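Local coordinates for lipoprotein (Mycoplasma mycoides subsp. capri, PDB 7ADK) that probably hydrolyses peptide bonds in proteins as a mycoplasma lipoprotein of the DUF31 peptidase family, which belongs to the chymotrypsin-like PA clan, at residues 600-613 / 696-710. Sequence-based numbering, arbitrary orientation.
Sequences LLNEQTYAKFDRPL and FFSYQIGYRSFIDKP
Lys709 reaches along the ring of Tyr606 to the start of the short helix 603-606. CB lies over the CE1 side of one face, 4.2 Å from Tyr606 CE1. With CG anti to the carbonyl carbon (chi1 -49°) and a bend at chi2, the chain continues across that face: CD lies 3.9 Å from Tyr606 CG, a CH-pi contact displaced toward the rim. CE passes near Leu601 O and the Glu603 carboxylate. At the tip, NZ bonds Leu601 O at 2.8 Å, from above the carbonyl plane, and makes a salt bridge with Glu603 OE2 at 2.7 Å, on the syn side but tilted out of the carboxylate plane.

Tyr606 and the lysine point opposite ways along each other. The tyrosine hydroxyl donates to Pro710 O, 2.7 Å from Tyr606 OH, in the carbonyl plane and on a lone pair. Phe697 lies nearly parallel to the Tyr606 ring (9°) but offset so far that little of it lies over the tyrosine; it also packs against Phe609 obliquely, while Leu600 CD2 meets its edge.

Two more aliphatic groups sit on rings: Leu601 CD2 over Phe706, whose other face carries Ser705 OG, and Arg611 CB over the centre of Phe696. Arg611 CD also meets Phe696 CD2 (3.4 Å), and NE comes obliquely near Tyr699 CE1. Leu613 CD2 touches Tyr699, and both side chains pack on helix 165-173.

The pairing joins helix 603-606 and its flanks to the loop leading into strand 712-714 within the peptidase family region. Paired with Glu603, the lysine probably keeps its charge and may ease the repulsion between that carboxylate and Asp708, while the Tyr606 bond satisfies a backbone carbonyl beside the aromatic cluster of Tyr606, Phe609 and Phe697.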
ATOM      1  N   LEU B 600     -31.394 -11.998  17.458  1.00 66.75           N
ATOM      2  CA  LEU B 600     -31.163 -12.244  16.023  1.00 66.75           C
ATOM      3  C   LEU B 600     -31.782 -13.561  15.503  1.00 66.75           C
ATOM      4  O   LEU B 600     -31.802 -13.797  14.302  1.00 66.75           O
ATOM      5  CB  LEU B 600     -29.645 -12.204  15.726  1.00 66.75           C
ATOM      6  CG  LEU B 600     -29.146 -10.942  14.993  1.00 66.75           C
ATOM      7  CD1 LEU B 600     -27.651 -11.084  14.737  1.00 66.75           C
ATOM      8  CD2 LEU B 600     -29.799 -10.727  13.628  1.00 66.75           C
ATOM      9  N   LEU B 601     -32.271 -14.422  16.400  1.00 71.05           N
ATOM     10  CA  LEU B 601     -32.904 -15.711  16.098  1.00 71.05           C
ATOM     11  C   LEU B 601     -34.426 -15.606  15.869  1.00 71.05           C
ATOM     12  O   LEU B 601     -34.984 -16.420  15.131  1.00 71.05           O
ATOM     13  CB  LEU B 601     -32.581 -16.681  17.247  1.00 71.05           C
ATOM     14  CG  LEU B 601     -31.088 -17.067  17.300  1.00 71.05           C
ATOM     15  CD1 LEU B 601     -30.719 -17.495  18.707  1.00 71.05           C
ATOM     16  CD2 LEU B 601     -30.754 -18.220  16.354  1.00 71.05           C
ATOM     17  N   ASN B 602     -35.092 -14.603  16.447  1.00 75.49           N
ATOM     18  CA  ASN B 602     -36.494 -14.304  16.158  1.00 75.49           C
ATOM     19  C   ASN B 602     -36.664 -13.834  14.706  1.00 75.49           C
ATOM     20  O   ASN B 602     -35.818 -13.123  14.170  1.00 75.49           O
ATOM     21  CB  ASN B 602     -37.047 -13.258  17.130  1.00 75.49           C
ATOM     22  CG  ASN B 602     -37.038 -13.581  18.610  1.00 75.49           C
ATOM     23  OD1 ASN B 602     -37.358 -12.740  19.428  1.00 75.49           O
ATOM     24  ND2 ASN B 602     -36.670 -14.767  19.019  1.00 75.49           N
ATOM     25  N   GLU B 603     -37.752 -14.227  14.048  1.00 77.42           N
ATOM     26  CA  GLU B 603     -37.880 -14.041  12.596  1.00 77.42           C
ATOM     27  C   GLU B 603     -38.032 -12.573  12.166  1.00 77.42           C
ATOM     28  O   GLU B 603     -37.505 -12.169  11.130  1.00 77.42           O
ATOM     29  CB  GLU B 603     -39.045 -14.904  12.083  1.00 77.42           C
ATOM     30  CG  GLU B 603     -39.056 -15.157  10.569  1.00 77.42           C
ATOM     31  CD  GLU B 603     -37.784 -15.839  10.053  1.00 77.42           C
ATOM     32  OE1 GLU B 603     -37.439 -15.658   8.863  1.00 77.42           O
ATOM     33  OE2 GLU B 603     -37.114 -16.564  10.818  1.00 77.42           O
ATOM     34  N   GLN B 604     -38.702 -11.747  12.968  1.00 78.56           N
ATOM     35  CA  GLN B 604     -38.835 -10.321  12.691  1.00 78.56           C
ATOM     36  C   GLN B 604     -37.527  -9.548  12.892  1.00 78.56           C
ATOM     37  O   GLN B 604     -37.369  -8.481  12.310  1.00 78.56           O
ATOM     38  CB  GLN B 604     -40.003  -9.709  13.486  1.00 78.56           C
ATOM     39  CG  GLN B 604     -39.750  -9.315  14.952  1.00 78.56           C
ATOM     40  CD  GLN B 604     -39.628 -10.473  15.936  1.00 78.56           C
ATOM     41  OE1 GLN B 604     -39.707 -11.644  15.599  1.00 78.56           O
ATOM     42  NE2 GLN B 604     -39.425 -10.190  17.196  1.00 78.56           N
ATOM     43  N   THR B 605     -36.577 -10.060  13.678  1.00 73.61           N
ATOM     44  CA  THR B 605     -35.253  -9.435  13.800  1.00 73.61           C
ATOM     45  C   THR B 605     -34.377  -9.783  12.614  1.00 73.61           C
ATOM     46  O   THR B 605     -33.816  -8.884  12.002  1.00 73.61           O
ATOM     47  CB  THR B 605     -34.502  -9.840  15.058  1.00 73.61           C
ATOM     48  OG1 THR B 605     -35.305  -9.701  16.196  1.00 73.61           O
ATOM     49  CG2 THR B 605     -33.267  -8.973  15.276  1.00 73.61           C
ATOM     50  N   TYR B 606     -34.267 -11.066  12.260  1.00 70.51           N
ATOM     51  CA  TYR B 606     -33.416 -11.486  11.149  1.00 70.51           C
ATOM     52  C   TYR B 606     -33.838 -10.816   9.838  1.00 70.51           C
ATOM     53  O   TYR B 606     -32.992 -10.365   9.072  1.00 70.51           O
ATOM     54  CB  TYR B 606     -33.424 -13.017  11.039  1.00 70.51           C
ATOM     55  CG  TYR B 606     -32.399 -13.541  10.054  1.00 70.51           C
ATOM     56  CD1 TYR B 606     -31.052 -13.634  10.442  1.00 70.51           C
ATOM     57  CD2 TYR B 606     -32.760 -13.822   8.729  1.00 70.51           C
ATOM     58  CE1 TYR B 606     -30.055 -13.942   9.505  1.00 70.51           C
ATOM     59  CE2 TYR B 606     -31.767 -14.111   7.779  1.00 70.51           C
ATOM     60  CZ  TYR B 606     -30.414 -14.137   8.162  1.00 70.51           C
ATOM     61  OH  TYR B 606     -29.461 -14.309   7.223  1.00 70.51           O
ATOM     62  N   ALA B 607     -35.144 -10.673   9.603  1.00 70.91           N
ATOM     63  CA  ALA B 607     -35.680 -10.052   8.398  1.00 70.91           C
ATOM     64  C   ALA B 607     -35.236  -8.594   8.176  1.00 70.91           C
ATOM     65  O   ALA B 607     -35.326  -8.101   7.055  1.00 70.91           O
ATOM     66  CB  ALA B 607     -37.187 -10.164   8.437  1.00 70.91           C
ATOM     67  N   LYS B 608     -34.768  -7.894   9.218  1.00 71.86           N
ATOM     68  CA  LYS B 608     -34.211  -6.537   9.136  1.00 71.86           C
ATOM     69  C   LYS B 608     -32.803  -6.525   8.528  1.00 71.86           C
ATOM     70  O   LYS B 608     -32.396  -5.502   8.003  1.00 71.86           O
ATOM     71  CB  LYS B 608     -34.222  -5.862  10.519  1.00 71.86           C
ATOM     72  CG  LYS B 608     -35.633  -5.650  11.072  1.00 71.86           C
ATOM     73  CD  LYS B 608     -35.703  -4.794  12.347  1.00 71.86           C
ATOM     74  CE  LYS B 608     -35.191  -5.503  13.607  1.00 71.86           C
ATOM     75  NZ  LYS B 608     -35.191  -4.621  14.802  1.00 71.86           N
ATOM     76  N   PHE B 609     -32.076  -7.641   8.555  1.00 69.60           N
ATOM     77  CA  PHE B 609     -30.753  -7.823   7.947  1.00 69.60           C
ATOM     78  C   PHE B 609     -30.793  -8.673   6.657  1.00 69.60           C
ATOM     79  O   PHE B 609     -29.803  -8.764   5.936  1.00 69.60           O
ATOM     80  CB  PHE B 609     -29.856  -8.505   8.984  1.00 69.60           C
ATOM     81  CG  PHE B 609     -29.607  -7.769  10.287  1.00 69.60           C
ATOM     82  CD1 PHE B 609     -28.446  -6.996  10.448  1.00 69.60           C
ATOM     83  CD2 PHE B 609     -30.486  -7.923  11.369  1.00 69.60           C
ATOM     84  CE1 PHE B 609     -28.158  -6.391  11.679  1.00 69.60           C
ATOM     85  CE2 PHE B 609     -30.205  -7.304  12.596  1.00 69.60           C
ATOM     86  CZ  PHE B 609     -29.036  -6.551  12.758  1.00 69.60           C
ATOM     87  N   ASP B 610     -31.925  -9.325   6.368  1.00 76.38           N
ATOM     88  CA  ASP B 610     -32.128 -10.266   5.268  1.00 76.38           C
ATOM     89  C   ASP B 610     -32.171  -9.552   3.900  1.00 76.38           C
ATOM     90  O   ASP B 610     -33.239  -9.214   3.388  1.00 76.38           O
ATOM     91  CB  ASP B 610     -33.400 -11.074   5.572  1.00 76.38           C
ATOM     92  CG  ASP B 610     -33.692 -12.210   4.605  1.00 76.38           C
ATOM     93  OD1 ASP B 610     -32.845 -12.531   3.751  1.00 76.38           O
ATOM     94  OD2 ASP B 610     -34.768 -12.814   4.717  1.00 76.38           O
ATOM     95  N   ARG B 611     -30.999  -9.253   3.328  1.00 75.11           N
ATOM     96  CA  ARG B 611     -30.863  -8.497   2.074  1.00 75.11           C
ATOM     97  C   ARG B 611     -31.549  -9.166   0.869  1.00 75.11           C
ATOM     98  O   ARG B 611     -31.496 -10.390   0.757  1.00 75.11           O
ATOM     99  CB  ARG B 611     -29.374  -8.234   1.781  1.00 75.11           C
ATOM    100  CG  ARG B 611     -28.589  -9.457   1.287  1.00 75.11           C
ATOM    101  CD  ARG B 611     -27.112  -9.150   1.109  1.00 75.11           C
ATOM    102  NE  ARG B 611     -26.355 -10.285   0.560  1.00 75.11           N
ATOM    103  CZ  ARG B 611     -26.036 -10.485  -0.702  1.00 75.11           C
ATOM    104  NH1 ARG B 611     -25.311 -11.502  -1.031  1.00 75.11           N
ATOM    105  NH2 ARG B 611     -26.420  -9.693  -1.645  1.00 75.11           N
ATOM    106  N   PRO B 612     -32.089  -8.410  -0.105  1.00 78.47           N
ATOM    107  CA  PRO B 612     -32.366  -8.950  -1.430  1.00 78.47           C
ATOM    108  C   PRO B 612     -31.048  -9.220  -2.171  1.00 78.47           C
ATOM    109  O   PRO B 612     -30.076  -8.492  -1.989  1.00 78.47           O
ATOM    110  CB  PRO B 612     -33.197  -7.871  -2.108  1.00 78.47           C
ATOM    111  CG  PRO B 612     -32.681  -6.577  -1.512  1.00 78.47           C
ATOM    112  CD  PRO B 612     -32.290  -6.974  -0.096  1.00 78.47           C
ATOM    113  N   LEU B 613     -30.979 -10.245  -3.028  1.00 79.99           N
ATOM    114  CA  LEU B 613     -29.764 -10.520  -3.817  1.00 79.99           C
ATOM    115  C   LEU B 613     -29.503  -9.417  -4.849  1.00 79.99           C
ATOM    116  O   LEU B 613     -28.359  -9.057  -5.114  1.00 79.99           O
ATOM    117  CB  LEU B 613     -29.870 -11.855  -4.562  1.00 79.99           C
ATOM    118  CG  LEU B 613     -30.195 -13.078  -3.704  1.00 79.99           C
ATOM    119  CD1 LEU B 613     -30.397 -14.284  -4.610  1.00 79.99           C
ATOM    120  CD2 LEU B 613     -29.111 -13.394  -2.678  1.00 79.99           C
ATOM    121  N   PHE B 696     -23.670  -7.291   5.241  1.00 65.72           N
ATOM    122  CA  PHE B 696     -24.632  -8.204   5.854  1.00 65.72           C
ATOM    123  C   PHE B 696     -23.985  -9.532   6.258  1.00 65.72           C
ATOM    124  O   PHE B 696     -22.768  -9.642   6.407  1.00 65.72           O
ATOM    125  CB  PHE B 696     -25.801  -8.377   4.870  1.00 65.72           C
ATOM    126  CG  PHE B 696     -26.376  -7.082   4.335  1.00 65.72           C
ATOM    127  CD1 PHE B 696     -27.311  -6.366   5.102  1.00 65.72           C
ATOM    128  CD2 PHE B 696     -25.957  -6.573   3.089  1.00 65.72           C
ATOM    129  CE1 PHE B 696     -27.809  -5.143   4.634  1.00 65.72           C
ATOM    130  CE2 PHE B 696     -26.461  -5.352   2.620  1.00 65.72           C
ATOM    131  CZ  PHE B 696     -27.382  -4.633   3.400  1.00 65.72           C
ATOM    132  N   PHE B 697     -24.808 -10.557   6.447  1.00 63.08           N
ATOM    133  CA  PHE B 697     -24.392 -11.932   6.687  1.00 63.08           C
ATOM    134  C   PHE B 697     -23.910 -12.680   5.427  1.00 63.08           C
ATOM    135  O   PHE B 697     -24.350 -12.432   4.310  1.00 63.08           O
ATOM    136  CB  PHE B 697     -25.552 -12.663   7.355  1.00 63.08           C
ATOM    137  CG  PHE B 697     -26.101 -12.036   8.622  1.00 63.08           C
ATOM    138  CD1 PHE B 697     -25.250 -11.769   9.707  1.00 63.08           C
ATOM    139  CD2 PHE B 697     -27.476 -11.762   8.732  1.00 63.08           C
ATOM    140  CE1 PHE B 697     -25.765 -11.216  10.887  1.00 63.08           C
ATOM    141  CE2 PHE B 697     -27.994 -11.268   9.933  1.00 63.08           C
ATOM    142  CZ  PHE B 697     -27.135 -10.986  11.001  1.00 63.08           C
ATOM    143  N   SER B 698     -22.980 -13.605   5.617  1.00 68.13           N
ATOM    144  CA  SER B 698     -22.340 -14.420   4.590  1.00 68.13           C
ATOM    145  C   SER B 698     -23.155 -15.665   4.219  1.00 68.13           C
ATOM    146  O   SER B 698     -23.631 -16.394   5.086  1.00 68.13           O
ATOM    147  CB  SER B 698     -20.984 -14.844   5.128  1.00 68.13           C
ATOM    148  OG  SER B 698     -20.232 -15.504   4.156  1.00 68.13           O
ATOM    149  N   TYR B 699     -23.266 -15.979   2.931  1.00 72.00           N
ATOM    150  CA  TYR B 699     -23.875 -17.214   2.413  1.00 72.00           C
ATOM    151  C   TYR B 699     -22.830 -18.357   2.350  1.00 72.00           C
ATOM    152  O   TYR B 699     -22.827 -19.170   1.434  1.00 72.00           O
ATOM    153  CB  TYR B 699     -24.591 -16.938   1.068  1.00 72.00           C
ATOM    154  CG  TYR B 699     -25.896 -16.144   1.095  1.00 72.00           C
ATOM    155  CD1 TYR B 699     -25.954 -14.843   1.638  1.00 72.00           C
ATOM    156  CD2 TYR B 699     -27.060 -16.686   0.511  1.00 72.00           C
ATOM    157  CE1 TYR B 699     -27.154 -14.109   1.619  1.00 72.00           C
ATOM    158  CE2 TYR B 699     -28.258 -15.948   0.467  1.00 72.00           C
ATOM    159  CZ  TYR B 699     -28.308 -14.656   1.027  1.00 72.00           C
ATOM    160  OH  TYR B 699     -29.445 -13.925   0.944  1.00 72.00           O
ATOM    161  N   GLN B 700     -21.905 -18.436   3.305  1.00 71.66           N
ATOM    162  CA  GLN B 700     -21.017 -19.588   3.502  1.00 71.66           C
ATOM    163  C   GLN B 700     -21.780 -20.782   4.113  1.00 71.66           C
ATOM    164  O   GLN B 700     -22.470 -20.620   5.118  1.00 71.66           O
ATOM    165  CB  GLN B 700     -19.825 -19.171   4.382  1.00 71.66           C
ATOM    166  CG  GLN B 700     -18.494 -19.778   3.934  1.00 71.66           C
ATOM    167  CD  GLN B 700     -18.326 -21.242   4.269  1.00 71.66           C
ATOM    168  OE1 GLN B 700     -18.432 -21.669   5.399  1.00 71.66           O
ATOM    169  NE2 GLN B 700     -18.038 -22.078   3.310  1.00 71.66           N
ATOM    170  N   ILE B 701     -21.679 -21.981   3.522  1.00 67.33           N
ATOM    171  CA  ILE B 701     -22.392 -23.170   4.018  1.00 67.33           C
ATOM    172  C   ILE B 701     -21.673 -23.815   5.208  1.00 67.33           C
ATOM    173  O   ILE B 701     -22.312 -24.253   6.159  1.00 67.33           O
ATOM    174  CB  ILE B 701     -22.590 -24.185   2.871  1.00 67.33           C
ATOM    175  CG1 ILE B 701     -23.454 -23.635   1.721  1.00 67.33           C
ATOM    176  CG2 ILE B 701     -23.138 -25.533   3.358  1.00 67.33           C
ATOM    177  CD1 ILE B 701     -24.923 -23.439   2.035  1.00 67.33           C
ATOM    178  N   GLY B 702     -20.343 -23.875   5.182  1.00 67.62           N
ATOM    179  CA  GLY B 702     -19.546 -24.648   6.130  1.00 67.62           C
ATOM    180  C   GLY B 702     -19.706 -24.221   7.578  1.00 67.62           C
ATOM    181  O   GLY B 702     -19.913 -25.060   8.447  1.00 67.62           O
ATOM    182  N   TYR B 703     -19.606 -22.926   7.857  1.00 65.78           N
ATOM    183  CA  TYR B 703     -19.753 -22.386   9.210  1.00 65.78           C
ATOM    184  C   TYR B 703     -21.207 -22.245   9.695  1.00 65.78           C
ATOM    185  O   TYR B 703     -21.427 -22.149  10.902  1.00 65.78           O
ATOM    186  CB  TYR B 703     -19.037 -21.037   9.279  1.00 65.78           C
ATOM    187  CG  TYR B 703     -17.524 -21.084   9.239  1.00 65.78           C
ATOM    188  CD1 TYR B 703     -16.838 -21.879  10.168  1.00 65.78           C
ATOM    189  CD2 TYR B 703     -16.799 -20.288   8.342  1.00 65.78           C
ATOM    190  CE1 TYR B 703     -15.436 -21.907  10.188  1.00 65.78           C
ATOM    191  CE2 TYR B 703     -15.393 -20.306   8.361  1.00 65.78           C
ATOM    192  CZ  TYR B 703     -14.706 -21.125   9.276  1.00 65.78           C
ATOM    193  OH  TYR B 703     -13.351 -21.181   9.268  1.00 65.78           O
ATOM    194  N   ARG B 704     -22.204 -22.202   8.806  1.00 67.29           N
ATOM    195  CA  ARG B 704     -23.608 -21.994   9.183  1.00 67.29           C
ATOM    196  C   ARG B 704     -24.193 -23.181   9.950  1.00 67.29           C
ATOM    197  O   ARG B 704     -24.159 -24.314   9.481  1.00 67.29           O
ATOM    198  CB  ARG B 704     -24.433 -21.699   7.925  1.00 67.29           C
ATOM    199  CG  ARG B 704     -25.816 -21.104   8.224  1.00 67.29           C
ATOM    200  CD  ARG B 704     -26.753 -21.225   7.024  1.00 67.29           C
ATOM    201  NE  ARG B 704     -26.145 -20.727   5.784  1.00 67.29           N
ATOM    202  CZ  ARG B 704     -26.740 -20.572   4.621  1.00 67.29           C
ATOM    203  NH1 ARG B 704     -28.011 -20.727   4.449  1.00 67.29           N
ATOM    204  NH2 ARG B 704     -26.052 -20.218   3.583  1.00 67.29           N
ATOM    205  N   SER B 705     -24.854 -22.904  11.070  1.00 67.81           N
ATOM    206  CA  SER B 705     -25.669 -23.879  11.811  1.00 67.81           C
ATOM    207  C   SER B 705     -27.154 -23.741  11.484  1.00 67.81           C
ATOM    208  O   SER B 705     -27.808 -24.745  11.204  1.00 67.81           O
ATOM    209  CB  SER B 705     -25.441 -23.763  13.322  1.00 67.81           C
ATOM    210  OG  SER B 705     -26.187 -24.685  14.087  1.00 67.81           O
ATOM    211  N   PHE B 706     -27.712 -22.529  11.547  1.00 69.99           N
ATOM    212  CA  PHE B 706     -29.145 -22.305  11.376  1.00 69.99           C
ATOM    213  C   PHE B 706     -29.467 -22.100   9.900  1.00 69.99           C
ATOM    214  O   PHE B 706     -29.191 -21.065   9.305  1.00 69.99           O
ATOM    215  CB  PHE B 706     -29.590 -21.134  12.244  1.00 69.99           C
ATOM    216  CG  PHE B 706     -29.358 -21.383  13.716  1.00 69.99           C
ATOM    217  CD1 PHE B 706     -30.141 -22.321  14.413  1.00 69.99           C
ATOM    218  CD2 PHE B 706     -28.299 -20.734  14.373  1.00 69.99           C
ATOM    219  CE1 PHE B 706     -29.859 -22.591  15.758  1.00 69.99           C
ATOM    220  CE2 PHE B 706     -28.042 -20.983  15.725  1.00 69.99           C
ATOM    221  CZ  PHE B 706     -28.822 -21.918  16.420  1.00 69.99           C
ATOM    222  N   ILE B 707     -30.015 -23.129   9.277  1.00 73.91           N
ATOM    223  CA  ILE B 707     -29.954 -23.296   7.829  1.00 73.91           C
ATOM    224  C   ILE B 707     -30.728 -22.255   7.013  1.00 73.91           C
ATOM    225  O   ILE B 707     -30.206 -21.728   6.037  1.00 73.91           O
ATOM    226  CB  ILE B 707     -30.331 -24.756   7.537  1.00 73.91           C
ATOM    227  CG1 ILE B 707     -29.195 -25.706   7.979  1.00 73.91           C
ATOM    228  CG2 ILE B 707     -30.723 -24.984   6.092  1.00 73.91           C
ATOM    229  CD1 ILE B 707     -27.757 -25.300   7.696  1.00 73.91           C
ATOM    230  N   ASP B 708     -31.927 -21.885   7.436  1.00 78.58           N
ATOM    231  CA  ASP B 708     -32.716 -20.807   6.836  1.00 78.58           C
ATOM    232  C   ASP B 708     -32.285 -19.393   7.296  1.00 78.58           C
ATOM    233  O   ASP B 708     -33.009 -18.421   7.073  1.00 78.58           O
ATOM    234  CB  ASP B 708     -34.215 -21.087   7.024  1.00 78.58           C
ATOM    235  CG  ASP B 708     -34.738 -21.109   8.463  1.00 78.58           C
ATOM    236  OD1 ASP B 708     -33.959 -21.162   9.434  1.00 78.58           O
ATOM    237  OD2 ASP B 708     -35.975 -21.094   8.627  1.00 78.58           O
ATOM    238  N   LYS B 709     -31.102 -19.265   7.919  1.00 68.82           N
ATOM    239  CA  LYS B 709     -30.531 -18.031   8.477  1.00 68.82           C
ATOM    240  C   LYS B 709     -29.071 -17.875   8.024  1.00 68.82           C
ATOM    241  O   LYS B 709     -28.156 -18.151   8.800  1.00 68.82           O
ATOM    242  CB  LYS B 709     -30.577 -18.044  10.012  1.00 68.82           C
ATOM    243  CG  LYS B 709     -31.867 -18.410  10.726  1.00 68.82           C
ATOM    244  CD  LYS B 709     -32.896 -17.321  10.856  1.00 68.82           C
ATOM    245  CE  LYS B 709     -33.826 -17.708  11.993  1.00 68.82           C
ATOM    246  NZ  LYS B 709     -34.832 -16.699  12.320  1.00 68.82           N
ATOM    247  N   PRO B 710     -28.797 -17.459   6.776  1.00 68.31           N
ATOM    248  CA  PRO B 710     -27.427 -17.330   6.306  1.00 68.31           C
ATOM    249  C   PRO B 710     -26.579 -16.455   7.227  1.00 68.31           C
ATOM    250  O   PRO B 710     -27.021 -15.406   7.692  1.00 68.31           O
ATOM    251  CB  PRO B 710     -27.478 -16.832   4.865  1.00 68.31           C
ATOM    252  CG  PRO B 710     -28.903 -16.331   4.696  1.00 68.31           C
ATOM    253  CD  PRO B 710     -29.720 -17.128   5.711  1.00 68.31           C
TER